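Local coordinates for protein U4/U6 snRNA-associated-splicing factor PRP24 (Saccharomyces cerevisiae, PDB 4N0T) that binds U6 snRNA through RNA recognition motifs, anneals it to U4 snRNA and so acts as a recycling factor of the spliceosome, at residues S119-T124 against L316-N321. Sequence-based numbering, arbitrary orientation. Where two conformers were deposited one is given.
With nucleotides of chain B.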
loop_
_atom_site.group_PDB
_atom_site.type_symbol
_atom_site.label_atom_id
_atom_site.label_comp_id
_atom_site.label_asym_id
_atom_site.label_seq_id
_atom_site.Cartn_x
_atom_site.Cartn_y
_atom_site.Cartn_z
ATOM N N SER A 119 2.443 4.051 -3.115
ATOM C CA SER A 119 1.266 4.357 -3.939
ATOM C C SER A 119 0.301 3.175 -3.985
ATOM O O SER A 119 0.715 2.014 -4.153
ATOM C CB SER A 119 1.695 4.663 -5.376
ATOM O OG SER A 119 0.568 4.688 -6.256
ATOM N N LEU A 120 -0.996 3.459 -3.878
ATOM C CA LEU A 120 -1.997 2.392 -3.967
ATOM C C LEU A 120 -2.565 2.272 -5.375
ATOM O O LEU A 120 -3.540 1.558 -5.603
ATOM C CB LEU A 120 -3.135 2.655 -2.976
ATOM C CG LEU A 120 -2.687 3.017 -1.561
ATOM C CD1 LEU A 120 -3.911 3.132 -0.642
ATOM C CD2 LEU A 120 -1.720 1.986 -1.013
ATOM N N ARG A 121 -1.926 2.968 -6.312
ATOM C CA ARG A 121 -2.440 3.066 -7.665
ATOM C C ARG A 121 -2.788 1.709 -8.269
ATOM O O ARG A 121 -3.906 1.522 -8.759
ATOM C CB ARG A 121 -1.437 3.798 -8.552
ATOM C CG ARG A 121 -1.852 3.920 -10.009
ATOM C CD ARG A 121 -0.734 4.598 -10.794
ATOM N NE ARG A 121 -0.977 4.610 -12.233
ATOM C CZ ARG A 121 -0.040 4.857 -13.146
ATOM N NH1 ARG A 121 1.210 5.106 -12.770
ATOM N NH2 ARG A 121 -0.351 4.843 -14.435
ATOM N N PHE A 122 -1.859 0.767 -8.216
ATOM C CA PHE A 122 -2.120 -0.526 -8.862
ATOM C C PHE A 122 -2.546 -1.640 -7.917
ATOM O O PHE A 122 -2.873 -2.739 -8.351
ATOM C CB PHE A 122 -0.903 -0.964 -9.693
ATOM C CG PHE A 122 -0.612 -0.044 -10.839
ATOM C CD1 PHE A 122 -1.520 0.087 -11.877
ATOM C CD2 PHE A 122 0.565 0.676 -10.885
ATOM C CE1 PHE A 122 -1.263 0.936 -12.943
ATOM C CE2 PHE A 122 0.832 1.538 -11.943
ATOM C CZ PHE A 122 -0.083 1.655 -12.979
ATOM N N ASN A 123 -2.566 -1.354 -6.627
ATOM C CA ASN A 123 -3.012 -2.317 -5.627
ATOM C C ASN A 123 -3.497 -1.548 -4.410
ATOM O O ASN A 123 -2.703 -0.972 -3.670
ATOM C CB ASN A 123 -1.889 -3.272 -5.219
ATOM C CG ASN A 123 -2.312 -4.231 -4.091
ATOM O OD1 ASN A 123 -3.493 -4.301 -3.720
ATOM N ND2 ASN A 123 -1.355 -5.011 -3.582
ATOM N N THR A 124 -4.813 -1.559 -4.220
ATOM C CA THR A 124 -5.456 -0.777 -3.175
ATOM C C THR A 124 -5.055 -1.243 -1.775
ATOM O O THR A 124 -5.122 -0.472 -0.817
ATOM C CB THR A 124 -6.993 -0.857 -3.367
ATOM O OG1 THR A 124 -7.325 -0.210 -4.598
ATOM C CG2 THR A 124 -7.727 -0.157 -2.257
ATOM N N LEU A 316 -11.072 2.744 -4.817
ATOM C CA LEU A 316 -10.190 3.779 -5.352
ATOM C C LEU A 316 -10.263 3.820 -6.871
ATOM O O LEU A 316 -10.428 2.779 -7.548
ATOM C CB LEU A 316 -8.742 3.551 -4.929
ATOM C CG LEU A 316 -8.423 3.520 -3.446
ATOM C CD1 LEU A 316 -6.912 3.428 -3.308
ATOM C CD2 LEU A 316 -8.952 4.792 -2.735
ATOM N N VAL A 317 -10.182 5.030 -7.410
ATOM C CA VAL A 317 -10.085 5.233 -8.849
ATOM C C VAL A 317 -8.908 6.197 -9.045
ATOM O O VAL A 317 -9.085 7.380 -9.384
ATOM C CB VAL A 317 -11.390 5.831 -9.434
ATOM C CG1 VAL A 317 -11.318 5.870 -10.954
ATOM C CG2 VAL A 317 -12.607 5.011 -9.014
ATOM N N SER A 318 -7.694 5.705 -8.833
ATOM C CA SER A 318 -6.550 6.612 -8.761
ATOM C C SER A 318 -6.188 7.202 -10.115
ATOM O O SER A 318 -5.519 8.241 -10.172
ATOM C CB SER A 318 -5.344 5.916 -8.140
ATOM O OG SER A 318 -5.100 4.719 -8.852
ATOM N N ASP A 319 -6.652 6.581 -11.201
ATOM C CA ASP A 319 -6.389 7.128 -12.532
ATOM C C ASP A 319 -7.139 8.436 -12.780
ATOM O O ASP A 319 -6.814 9.172 -13.707
ATOM C CB ASP A 319 -6.620 6.116 -13.672
ATOM C CG ASP A 319 -7.966 5.407 -13.592
ATOM O OD1 ASP A 319 -8.417 5.063 -12.478
ATOM O OD2 ASP A 319 -8.565 5.157 -14.672
ATOM N N PHE A 320 -8.120 8.730 -11.935
ATOM C CA PHE A 320 -8.766 10.045 -11.950
ATOM C C PHE A 320 -8.609 10.769 -10.616
ATOM O O PHE A 320 -9.413 11.646 -10.295
ATOM C CB PHE A 320 -10.245 9.901 -12.322
ATOM C CG PHE A 320 -10.450 9.404 -13.726
ATOM C CD1 PHE A 320 -10.214 10.249 -14.805
ATOM C CD2 PHE A 320 -10.828 8.089 -13.968
ATOM C CE1 PHE A 320 -10.374 9.804 -16.098
ATOM C CE2 PHE A 320 -10.995 7.634 -15.267
ATOM C CZ PHE A 320 -10.763 8.495 -16.330
ATOM N N ASN A 321 -7.576 10.401 -9.853
ATOM C CA ASN A 321 -7.324 10.985 -8.528
ATOM C C ASN A 321 -8.546 10.978 -7.608
ATOM O O ASN A 321 -8.805 11.945 -6.886
ATOM C CB ASN A 321 -6.788 12.420 -8.657
ATOM C CG ASN A 321 -5.570 12.508 -9.546
ATOM O OD1 ASN A 321 -4.703 11.640 -9.514
ATOM N ND2 ASN A 321 -5.490 13.576 -10.344
ATOM P P U B 25 5.320 -4.813 -9.699
ATOM O OP1 U B 25 5.195 -6.233 -9.312
ATOM O OP2 U B 25 6.425 -4.345 -10.572
ATOM O "O5'" U B 25 4.014 -4.324 -10.459
ATOM C "C5'" U B 25 2.727 -4.721 -10.020
ATOM C "C4'" U B 25 1.704 -4.419 -11.078
ATOM O "O4'" U B 25 1.486 -2.996 -11.166
ATOM C "C3'" U B 25 2.115 -4.803 -12.485
ATOM O "O3'" U B 25 1.948 -6.182 -12.695
ATOM C "C2'" U B 25 1.220 -3.912 -13.341
ATOM O "O2'" U B 25 -0.104 -4.428 -13.383
ATOM C "C1'" U B 25 1.192 -2.637 -12.505
ATOM N N1 U B 25 2.188 -1.646 -12.960
ATOM C C2 U B 25 1.863 -0.874 -14.060
ATOM O O2 U B 25 0.818 -0.999 -14.674
ATOM N N3 U B 25 2.808 0.048 -14.434
ATOM C C4 U B 25 4.017 0.274 -13.817
ATOM O O4 U B 25 4.765 1.146 -14.264
ATOM C C5 U B 25 4.281 -0.560 -12.685
ATOM C C6 U B 25 3.383 -1.471 -12.292
ATOM P P C B 29 -7.262 -0.816 -17.073
ATOM O OP1 C B 29 -8.180 0.197 -16.501
ATOM O OP2 C B 29 -7.818 -1.817 -18.044
ATOM O "O5'" C B 29 -6.003 -0.101 -17.732
ATOM C "C5'" C B 29 -6.162 0.953 -18.684
ATOM C "C4'" C B 29 -5.136 2.039 -18.488
ATOM O "O4'" C B 29 -5.305 2.606 -17.157
ATOM C "C3'" C B 29 -3.676 1.588 -18.564
ATOM O "O3'" C B 29 -2.882 2.692 -19.000
ATOM C "C2'" C B 29 -3.348 1.322 -17.102
ATOM O "O2'" C B 29 -1.970 1.339 -16.793
ATOM C "C1'" C B 29 -4.091 2.477 -16.438
ATOM N N1 C B 29 -4.427 2.278 -15.028
ATOM C C2 C B 29 -4.192 3.362 -14.193
ATOM O O2 C B 29 -3.686 4.385 -14.687
ATOM N N3 C B 29 -4.494 3.263 -12.883
ATOM C C4 C B 29 -5.029 2.135 -12.429
ATOM N N4 C B 29 -5.323 2.090 -11.127
ATOM C C5 C B 29 -5.288 1.016 -13.269
ATOM C C6 C B 29 -4.984 1.125 -14.570
ATOM P P U B 28 -5.114 -6.074 -18.050
ATOM O OP1 U B 28 -3.770 -6.684 -18.004
ATOM O OP2 U B 28 -6.227 -6.786 -18.697
ATOM O "O5'" U B 28 -5.534 -5.738 -16.534
ATOM C "C5'" U B 28 -6.855 -5.308 -16.210
ATOM C "C4'" U B 28 -6.839 -3.989 -15.468
ATOM O "O4'" U B 28 -6.280 -4.187 -14.136
ATOM C "C3'" U B 28 -5.995 -2.896 -16.117
ATOM O "O3'" U B 28 -6.606 -1.632 -15.860
ATOM C "C2'" U B 28 -4.692 -2.972 -15.333
ATOM O "O2'" U B 28 -3.911 -1.798 -15.395
ATOM C "C1'" U B 28 -5.225 -3.260 -13.935
ATOM N N1 U B 28 -4.260 -3.852 -13.001
ATOM C C2 U B 28 -4.020 -3.167 -11.810
ATOM O O2 U B 28 -4.570 -2.100 -11.529
ATOM N N3 U B 28 -3.123 -3.763 -10.962
ATOM C C4 U B 28 -2.455 -4.951 -11.183
ATOM O O4 U B 28 -1.668 -5.366 -10.331
ATOM C C5 U B 28 -2.771 -5.611 -12.429
ATOM C C6 U B 28 -3.643 -5.060 -13.277
HETATM O O HOH W 1 -6.992 2.993 -8.353
HETATM O O HOH W 2 -10.128 0.059 -4.419
#
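R121 and S318 bring the two backbones closest, their CA atoms 5.5 Å apart, where the irregular loop 119-124 between strands 112-116 and 128-133 of the second RNA recognition motif meets the end of strand 311-317 in the occluded motif and the short 3-10 turn that follows. L316 carries the apolar half of the contact. Its CD1 lies 3.9 Å from CB of L120 and 3.8 Å from CG2 of T124, so a single methyl of the leucine touches both neighbours; P293 of helix 293-302 also packs on L316 and T124. Threonine suits this border because its two branches divide the work: CG2, anti to the backbone N, meets the leucine, while OG1 shares a water with N of L316. Farther along, the short side chain of S318 is consistent with the close approach, OG lying 3.3 Å from CA of R121 and 3.5 Å from its CG. A second water accepts from N of S318 and donates weakly to O of R121. CG of R121 stands anti to the backbone N (chi1 178°) and the chain stays extended on to NE; in the conformer given, NH2 makes a weak 3.4 Å bond to O2 of cytidine 29 of chain B. R121 CG lies over one face of the F122 ring, and O2 of uridine 25 of chain B over the other, offset toward the rim. Backbone O of F122 accepts a 2.8 Å bond from N3 of uridine 28 of chain B. In an ST turn, OG of S119 accepts from N of R121. Between these two segments, methyl contacts and two waters imply a modest, partly hydrated join; D289 adds direct hydrogen bonds to S119 and L120, and with RNA bases bound against the same loop, its geometry is probably coupled to U6 RNA binding.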